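Local coordinates for uncharacterized protein lp_2219 (Lactobacillus plantarum, PDB 3HFQ) that is of unknown function but belongs to the seven-bladed beta-propeller lactonase family and so may hydrolyse a lactone, at residues H132-E137 with M183-G188; H142-D147 with P189-F194. The protein carries 1 engineered substitution. One frame throughout, in Å; residues are numbered along the deposited sequence.

Both contacts join the same two neighbouring four-stranded blades of the propeller, the one running from strand 143-148 to 175-182 and the one beginning with strand 189-194. Contact 1, partly buried, has its centre about 20 Å from that of the chain; there the two loops leading into these blades meet through a proline, an arginine and a glycine backbone. Contact 2, buried, has its centre about 8 Å from that of the chain; side chains of the first strands, aromatic and charged, pack against one another and bind a phosphate. The two contact centres are about 15 Å apart, yet the contacts touch, the Glu-137 carbonyl O packing on the His-142 ring, and their segments alternate along the chain.

Contact 1 of 2, residues H132-E137 with M183-G188; sequences HGPRPE and MEAGFG
Gly-186, third residue of a type II beta turn from Glu-184 to Phe-187, is met by Pro-134 and Arg-135 of the loop between strands 121-128 and 143-148. The turn is closed by Phe-187 N donating to Glu-184 O (3.1 Å). Gly-186 has phi 93°, where a side chain would collide with the carbonyl oxygen of Ala-185; a beta carbon would also run into Arg-135 NH1, so the arginine can lie directly against the turn. Its CG stands anti to its own carbonyl carbon (chi1 -74°), and the chain then runs extended to NE, bringing the guanidinium up to the glycine carbonyl. Gly-186 O sits over one face of that group, 3.0 Å from Arg-135 CZ, too far out of plane for its N-H groups to bond it; the attraction is probably electrostatic. Alongside, Pro-134 CG lies over the backbone at Gly-186 N (3.5 Å) and makes an apolar contact with the exposed Ala-185 at CB (3.9 Å). With an alanine in place of Arg-135, Gly-186 O would probably be left without the positive charge facing it, and a gap would open beside the turn. Asp-162, after strand 154-158, accepts bonds from Gly-186 N and Gly-188 N, while Arg-135 also touches Leu-207. The Phe-187 side chain leaves the backbone away from this contact and packs on Leu-203 of strand 200-205 and Ala-212 of strand 210-217.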
ATOM      1  N   HIS A 132      -7.373 -20.610   4.680  1.00 14.56           N
ATOM      2  CA  HIS A 132      -8.296 -19.809   5.474  1.00 16.58           C
ATOM      3  C   HIS A 132      -7.713 -19.585   6.862  1.00 15.83           C
ATOM      4  O   HIS A 132      -6.613 -20.057   7.165  1.00 16.33           O
ATOM      5  CB  HIS A 132      -9.655 -20.510   5.593  1.00 19.73           C
ATOM      6  CG  HIS A 132      -9.580 -21.877   6.198  1.00 27.48           C
ATOM      7  ND1 HIS A 132      -9.285 -23.005   5.453  1.00 33.33           N
ATOM      8  CD2 HIS A 132      -9.737 -22.301   7.471  1.00 32.44           C
ATOM      9  CE1 HIS A 132      -9.265 -24.056   6.249  1.00 39.01           C
ATOM     10  NE2 HIS A 132      -9.535 -23.660   7.480  1.00 37.50           N
ATOM     11  N   GLY A 133      -8.455 -18.867   7.698  1.00 16.41           N
ATOM     12  CA  GLY A 133      -7.995 -18.585   9.047  1.00 19.27           C
ATOM     13  C   GLY A 133      -9.116 -18.673  10.065  1.00 16.25           C
ATOM     14  O   GLY A 133     -10.260 -18.935   9.698  1.00 16.58           O
ATOM     15  N   PRO A 134      -8.821 -18.451  11.356  1.00 15.05           N
ATOM     16  CA  PRO A 134      -9.802 -18.509  12.444  1.00 16.61           C
ATOM     17  C   PRO A 134     -10.796 -17.349  12.499  1.00 20.65           C
ATOM     18  O   PRO A 134     -11.928 -17.521  12.944  1.00 22.32           O
ATOM     19  CB  PRO A 134      -8.923 -18.566  13.687  1.00 18.57           C
ATOM     20  CG  PRO A 134      -7.763 -17.697  13.293  1.00 18.14           C
ATOM     21  CD  PRO A 134      -7.468 -18.199  11.890  1.00 15.75           C
ATOM     22  N   ARG A 135     -10.373 -16.170  12.053  1.00 15.88           N
ATOM     23  CA  ARG A 135     -11.233 -14.990  12.082  1.00 16.85           C
ATOM     24  C   ARG A 135     -12.287 -14.971  10.970  1.00 17.90           C
ATOM     25  O   ARG A 135     -12.085 -15.530   9.892  1.00 17.47           O
ATOM     26  CB  ARG A 135     -10.371 -13.721  12.023  1.00 15.06           C
ATOM     27  CG  ARG A 135      -9.619 -13.397  13.326  1.00 21.20           C
ATOM     28  CD  ARG A 135      -8.490 -12.397  13.069  1.00 28.41           C
ATOM     29  NE  ARG A 135      -8.118 -11.587  14.231  1.00 34.96           N
ATOM     30  CZ  ARG A 135      -7.468 -12.028  15.305  1.00 41.92           C
ATOM     31  NH1 ARG A 135      -7.096 -13.298  15.397  1.00 52.87           N
ATOM     32  NH2 ARG A 135      -7.181 -11.188  16.290  1.00 39.48           N
ATOM     33  N   PRO A 136     -13.435 -14.317  11.225  1.00 18.76           N
ATOM     34  CA  PRO A 136     -14.540 -14.213  10.264  1.00 18.86           C
ATOM     35  C   PRO A 136     -14.102 -13.673   8.907  1.00 20.98           C
ATOM     36  O   PRO A 136     -14.647 -14.053   7.868  1.00 18.86           O
ATOM     37  CB  PRO A 136     -15.517 -13.265  10.961  1.00 24.17           C
ATOM     38  CG  PRO A 136     -15.262 -13.521  12.416  1.00 25.51           C
ATOM     39  CD  PRO A 136     -13.752 -13.586  12.465  1.00 18.88           C
ATOM     40  N   GLU A 137     -13.116 -12.783   8.917  1.00 17.85           N
ATOM     41  CA  GLU A 137     -12.624 -12.189   7.681  1.00 18.47           C
ATOM     42  C   GLU A 137     -11.757 -13.153   6.882  1.00 16.02           C
ATOM     43  O   GLU A 137     -11.468 -12.913   5.711  1.00 17.61           O
ATOM     44  CB  GLU A 137     -11.817 -10.917   7.985  1.00 18.22           C
ATOM     45  CG  GLU A 137     -12.620  -9.813   8.661  1.00 20.50           C
ATOM     46  CD  GLU A 137     -12.544  -9.863  10.177  1.00 27.73           C
ATOM     47  OE1 GLU A 137     -12.166 -10.919  10.728  1.00 27.28           O
ATOM     48  OE2 GLU A 137     -12.873  -8.839  10.818  1.00 28.92           O
HETATM   49  N   MSE A 183       2.223 -17.168   9.672  1.00 15.61           N
HETATM   50  CA  MSE A 183       2.071 -16.376  10.882  1.00 17.01           C
HETATM   51  C   MSE A 183       1.085 -17.021  11.845  1.00 17.23           C
HETATM   52  O   MSE A 183       0.304 -17.888  11.453  1.00 14.37           O
HETATM   53  CB  MSE A 183       1.600 -14.969  10.512  1.00 13.85           C
HETATM   54  CG  MSE A 183       2.476 -14.316   9.452  1.00 15.58           C
HETATM   55 SE   MSE A 183       4.185 -13.753  10.151  1.00 32.52          SE
HETATM   56  CE  MSE A 183       4.962 -15.440  10.678  1.00 83.66           C
ATOM     57  N   GLU A 184       1.134 -16.607  13.108  1.00 14.72           N
ATOM     58  CA  GLU A 184       0.214 -17.137  14.110  1.00 20.22           C
ATOM     59  C   GLU A 184      -1.214 -16.938  13.602  1.00 18.54           C
ATOM     60  O   GLU A 184      -1.539 -15.898  13.026  1.00 16.40           O
ATOM     61  CB  GLU A 184       0.394 -16.404  15.445  1.00 30.52           C
ATOM     62  CG  GLU A 184       1.630 -16.810  16.243  1.00 47.15           C
ATOM     63  CD  GLU A 184       1.471 -18.151  16.947  1.00 58.63           C
ATOM     64  OE1 GLU A 184       1.421 -19.193  16.260  1.00 61.42           O
ATOM     65  OE2 GLU A 184       1.394 -18.158  18.194  1.00 62.84           O
ATOM     66  N   ALA A 185      -2.065 -17.937  13.816  1.00 16.79           N
ATOM     67  CA  ALA A 185      -3.448 -17.876  13.356  1.00 20.49           C
ATOM     68  C   ALA A 185      -4.174 -16.603  13.795  1.00 18.43           C
ATOM     69  O   ALA A 185      -4.192 -16.263  14.977  1.00 16.24           O
ATOM     70  CB  ALA A 185      -4.210 -19.105  13.843  1.00 19.44           C
ATOM     71  N   GLY A 186      -4.770 -15.906  12.830  1.00 14.33           N
ATOM     72  CA  GLY A 186      -5.499 -14.686  13.136  1.00 15.37           C
ATOM     73  C   GLY A 186      -4.693 -13.401  13.030  1.00 14.58           C
ATOM     74  O   GLY A 186      -5.215 -12.310  13.276  1.00 13.14           O
ATOM     75  N   PHE A 187      -3.422 -13.521  12.670  1.00 14.75           N
ATOM     76  CA  PHE A 187      -2.559 -12.352  12.533  1.00 17.53           C
ATOM     77  C   PHE A 187      -3.111 -11.429  11.451  1.00 15.08           C
ATOM     78  O   PHE A 187      -3.138 -10.210  11.622  1.00 14.50           O
ATOM     79  CB  PHE A 187      -1.129 -12.789  12.184  1.00 13.53           C
ATOM     80  CG  PHE A 187      -0.145 -11.648  12.095  1.00 15.45           C
ATOM     81  CD1 PHE A 187       0.163 -11.067  10.869  1.00 13.75           C
ATOM     82  CD2 PHE A 187       0.472 -11.153  13.243  1.00 17.46           C
ATOM     83  CE1 PHE A 187       1.073 -10.008  10.784  1.00 10.99           C
ATOM     84  CE2 PHE A 187       1.380 -10.098  13.173  1.00 14.40           C
ATOM     85  CZ  PHE A 187       1.683  -9.522  11.939  1.00 13.37           C
ATOM     86  N   GLY A 188      -3.561 -12.023  10.347  1.00 11.77           N
ATOM     87  CA  GLY A 188      -4.118 -11.253   9.245  1.00  9.64           C
ATOM     88  C   GLY A 188      -3.127 -10.304   8.596  1.00 12.72           C
ATOM     89  O   GLY A 188      -3.371  -9.095   8.556  1.00 14.07           O
TER

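Contact 2 of 2, residues H142-D147 with P189-F194; sequences HIHYTD and PRHLVF. With PO4 (phosphate ion), chain C.
The His-144 ring carries Arg-190 over one face, with NE 3.5 Å above the ring plane and CG forming a CH-pi contact 16° off the ring normal; a phosphate, probably from the crystallisation liquor, lies at the ring edge. The Arg-190 guanidinium, turned 44° from that ring, has His-144 CE1 over one face and phosphate O2 in plane at its edge. Over one face of the His-191 ring, toward its rim, comes Tyr-145 CD2, the two rings being oblique; over the centre of the other face lies Arg-190 NH1, 3.4 Å above the plane. With chi1 at -168° the Arg-190 side chain leaves the backbone trans to N, and the extended chain brings the guanidinium against both histidine rings, with NE and NH2 turned to the phosphate. His-144 NE2 donates to phosphate O4 (2.7 Å), while Arg-190 NE and NH2 both grip O2, NE at 2.8 Å. The backbones are the first strands of adjacent propeller blades, 143-147 and 189-194, lining the central channel side by side and nearly parallel, joined by side chains, not as one sheet. Further along, Tyr-145 CE1 rests 3.9 Å from Leu-192 CG, with Leu-192 N over a ring face. At the ring's edge a water lies 2.6 Å from Tyr-145 OH and donates to Leu-192 O (3.0 Å). Arg-259 also binds the phosphate, and Glu-206 forms a salt bridge with Arg-190 that probably offsets the gathered positive charge.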
ATOM      1  N   HIS A 142      -7.019 -14.397   0.625  1.00 10.88           N
ATOM      2  CA  HIS A 142      -7.188 -12.976   0.350  1.00  8.98           C
ATOM      3  C   HIS A 142      -5.812 -12.327   0.166  1.00 11.27           C
ATOM      4  O   HIS A 142      -5.170 -11.941   1.137  1.00 12.50           O
ATOM      5  CB  HIS A 142      -7.933 -12.312   1.514  1.00 14.19           C
ATOM      6  CG  HIS A 142      -9.337 -12.810   1.698  1.00 14.43           C
ATOM      7  ND1 HIS A 142      -9.912 -12.975   2.943  1.00 18.79           N
ATOM      8  CD2 HIS A 142     -10.290 -13.151   0.799  1.00  8.87           C
ATOM      9  CE1 HIS A 142     -11.158 -13.396   2.798  1.00 15.15           C
ATOM     10  NE2 HIS A 142     -11.412 -13.511   1.508  1.00 19.50           N
ATOM     11  N   ILE A 143      -5.362 -12.217  -1.082  1.00 10.61           N
ATOM     12  CA  ILE A 143      -4.061 -11.617  -1.370  1.00 12.95           C
ATOM     13  C   ILE A 143      -4.199 -10.099  -1.289  1.00 13.91           C
ATOM     14  O   ILE A 143      -5.105  -9.523  -1.886  1.00 12.27           O
ATOM     15  CB  ILE A 143      -3.556 -12.031  -2.776  1.00 10.74           C
ATOM     16  CG1 ILE A 143      -3.560 -13.557  -2.901  1.00 12.10           C
ATOM     17  CG2 ILE A 143      -2.142 -11.517  -2.994  1.00 10.98           C
ATOM     18  CD1 ILE A 143      -2.711 -14.272  -1.849  1.00 15.59           C
ATOM     19  N   HIS A 144      -3.292  -9.445  -0.568  1.00  9.20           N
ATOM     20  CA  HIS A 144      -3.392  -7.999  -0.393  1.00  8.96           C
ATOM     21  C   HIS A 144      -2.128  -7.212  -0.723  1.00 11.39           C
ATOM     22  O   HIS A 144      -2.109  -5.982  -0.610  1.00 10.32           O
ATOM     23  CB  HIS A 144      -3.785  -7.701   1.056  1.00 12.37           C
ATOM     24  CG  HIS A 144      -4.774  -6.588   1.199  1.00 15.16           C
ATOM     25  ND1 HIS A 144      -4.645  -5.388   0.535  1.00 14.72           N
ATOM     26  CD2 HIS A 144      -5.918  -6.503   1.917  1.00 15.42           C
ATOM     27  CE1 HIS A 144      -5.670  -4.611   0.835  1.00 17.88           C
ATOM     28  NE2 HIS A 144      -6.460  -5.263   1.672  1.00 14.25           N
ATOM     29  N   TYR A 145      -1.075  -7.909  -1.131  1.00  8.62           N
ATOM     30  CA  TYR A 145       0.182  -7.238  -1.423  1.00 11.91           C
ATOM     31  C   TYR A 145       1.037  -8.088  -2.349  1.00 15.75           C
ATOM     32  O   TYR A 145       1.167  -9.298  -2.152  1.00 10.29           O
ATOM     33  CB  TYR A 145       0.912  -6.970  -0.094  1.00  8.35           C
ATOM     34  CG  TYR A 145       2.273  -6.303  -0.186  1.00  9.17           C
ATOM     35  CD1 TYR A 145       3.427  -7.050  -0.427  1.00  9.35           C
ATOM     36  CD2 TYR A 145       2.408  -4.930   0.014  1.00 10.20           C
ATOM     37  CE1 TYR A 145       4.687  -6.440  -0.464  1.00 11.03           C
ATOM     38  CE2 TYR A 145       3.663  -4.311  -0.027  1.00  7.96           C
ATOM     39  CZ  TYR A 145       4.795  -5.073  -0.263  1.00 11.42           C
ATOM     40  OH  TYR A 145       6.035  -4.472  -0.307  1.00 12.04           O
ATOM     41  N   THR A 146       1.589  -7.443  -3.372  1.00 10.76           N
ATOM     42  CA  THR A 146       2.457  -8.097  -4.344  1.00 12.77           C
ATOM     43  C   THR A 146       3.524  -7.083  -4.739  1.00 12.49           C
ATOM     44  O   THR A 146       3.299  -6.249  -5.616  1.00 11.09           O
ATOM     45  CB  THR A 146       1.692  -8.514  -5.625  1.00  7.66           C
ATOM     46  OG1 THR A 146       0.999  -7.378  -6.156  1.00  7.43           O
ATOM     47  CG2 THR A 146       0.690  -9.625  -5.319  1.00  6.38           C
ATOM     48  N   ASP A 147       4.678  -7.139  -4.086  1.00 12.17           N
ATOM     49  CA  ASP A 147       5.743  -6.202  -4.411  1.00  8.74           C
ATOM     50  C   ASP A 147       7.124  -6.839  -4.274  1.00  9.38           C
ATOM     51  O   ASP A 147       7.277  -7.888  -3.650  1.00 11.47           O
ATOM     52  CB  ASP A 147       5.636  -4.947  -3.536  1.00  8.93           C
ATOM     53  CG  ASP A 147       5.887  -3.670  -4.326  1.00 13.77           C
ATOM     54  OD1 ASP A 147       6.751  -3.691  -5.228  1.00 11.41           O
ATOM     55  OD2 ASP A 147       5.227  -2.646  -4.045  1.00 11.63           O
ATOM     56  N   PRO A 189      -2.006 -10.818   8.058  1.00 11.93           N
ATOM     57  CA  PRO A 189      -0.979  -9.991   7.410  1.00 10.35           C
ATOM     58  C   PRO A 189      -1.547  -9.244   6.206  1.00 11.87           C
ATOM     59  O   PRO A 189      -2.326  -9.802   5.439  1.00  9.67           O
ATOM     60  CB  PRO A 189       0.084 -11.012   7.023  1.00  7.00           C
ATOM     61  CG  PRO A 189      -0.748 -12.229   6.695  1.00 10.64           C
ATOM     62  CD  PRO A 189      -1.739 -12.254   7.840  1.00  8.02           C
ATOM     63  N   ARG A 190      -1.139  -7.992   6.030  1.00 10.48           N
ATOM     64  CA  ARG A 190      -1.674  -7.178   4.941  1.00 10.42           C
ATOM     65  C   ARG A 190      -0.614  -6.598   4.011  1.00 11.47           C
ATOM     66  O   ARG A 190      -0.568  -6.937   2.825  1.00  8.50           O
ATOM     67  CB  ARG A 190      -2.521  -6.049   5.537  1.00  8.30           C
ATOM     68  CG  ARG A 190      -3.378  -5.268   4.536  1.00 10.33           C
ATOM     69  CD  ARG A 190      -4.155  -4.177   5.272  1.00  8.93           C
ATOM     70  NE  ARG A 190      -5.095  -3.462   4.413  1.00 12.83           N
ATOM     71  CZ  ARG A 190      -4.776  -2.445   3.617  1.00 13.39           C
ATOM     72  NH1 ARG A 190      -3.524  -2.002   3.555  1.00 11.79           N
ATOM     73  NH2 ARG A 190      -5.718  -1.863   2.884  1.00 12.75           N
ATOM     74  N   HIS A 191       0.219  -5.712   4.553  1.00 11.34           N
ATOM     75  CA  HIS A 191       1.292  -5.064   3.795  1.00 11.87           C
ATOM     76  C   HIS A 191       2.603  -5.170   4.568  1.00 10.67           C
ATOM     77  O   HIS A 191       2.604  -5.413   5.774  1.00  9.71           O
ATOM     78  CB  HIS A 191       1.014  -3.566   3.597  1.00  9.66           C
ATOM     79  CG  HIS A 191       0.023  -3.254   2.510  1.00 12.27           C
ATOM     80  ND1 HIS A 191      -0.112  -1.979   1.993  1.00 10.38           N
ATOM     81  CD2 HIS A 191      -0.869  -4.023   1.864  1.00 11.11           C
ATOM     82  CE1 HIS A 191      -1.053  -1.988   1.069  1.00 10.07           C
ATOM     83  NE2 HIS A 191      -1.535  -3.211   0.963  1.00 10.22           N
ATOM     84  N   LEU A 192       3.713  -4.971   3.867  1.00 10.46           N
ATOM     85  CA  LEU A 192       5.032  -4.993   4.490  1.00 10.29           C
ATOM     86  C   LEU A 192       5.923  -3.971   3.798  1.00 11.64           C
ATOM     87  O   LEU A 192       5.569  -3.434   2.746  1.00  9.72           O
ATOM     88  CB  LEU A 192       5.664  -6.394   4.407  1.00  9.36           C
ATOM     89  CG  LEU A 192       6.068  -7.049   3.080  1.00  9.29           C
ATOM     90  CD1 LEU A 192       7.286  -6.354   2.469  1.00  9.73           C
ATOM     91  CD2 LEU A 192       6.406  -8.510   3.352  1.00 11.19           C
ATOM     92  N   VAL A 193       7.073  -3.695   4.403  1.00  9.75           N
ATOM     93  CA  VAL A 193       8.031  -2.753   3.843  1.00  9.35           C
ATOM     94  C   VAL A 193       9.421  -3.206   4.285  1.00 13.97           C
ATOM     95  O   VAL A 193       9.610  -3.615   5.431  1.00 10.38           O
ATOM     96  CB  VAL A 193       7.754  -1.300   4.331  1.00  9.33           C
ATOM     97  CG1 VAL A 193       7.924  -1.201   5.849  1.00  5.31           C
ATOM     98  CG2 VAL A 193       8.675  -0.330   3.616  1.00 11.15           C
ATOM     99  N   PHE A 194      10.383  -3.158   3.367  1.00 11.47           N
ATOM    100  CA  PHE A 194      11.750  -3.570   3.663  1.00 12.97           C
ATOM    101  C   PHE A 194      12.627  -2.410   4.110  1.00 13.66           C
ATOM    102  O   PHE A 194      12.393  -1.259   3.736  1.00 10.19           O
ATOM    103  CB  PHE A 194      12.408  -4.212   2.431  1.00 10.87           C
ATOM    104  CG  PHE A 194      12.045  -5.653   2.220  1.00 12.08           C
ATOM    105  CD1 PHE A 194      10.947  -6.005   1.446  1.00 11.84           C
ATOM    106  CD2 PHE A 194      12.814  -6.661   2.790  1.00 13.22           C
ATOM    107  CE1 PHE A 194      10.622  -7.347   1.239  1.00 12.85           C
ATOM    108  CE2 PHE A 194      12.496  -8.007   2.588  1.00 12.02           C
ATOM    109  CZ  PHE A 194      11.403  -8.348   1.815  1.00  9.65           C
TER
HETATM  110  P   PO4 C 402      -8.898  -4.527   3.702  1.00 18.55           P
HETATM  111  O1  PO4 C 402     -10.311  -4.198   4.315  1.00 21.26           O
HETATM  112  O2  PO4 C 402      -7.860  -3.430   4.146  1.00 16.27           O
HETATM  113  O3  PO4 C 402      -8.419  -5.944   4.203  1.00 26.00           O
HETATM  114  O4  PO4 C 402      -8.995  -4.536   2.127  1.00 24.62           O
HETATM  115  O   HOH W   1       6.698  -2.059   0.314  1.00 23.55           O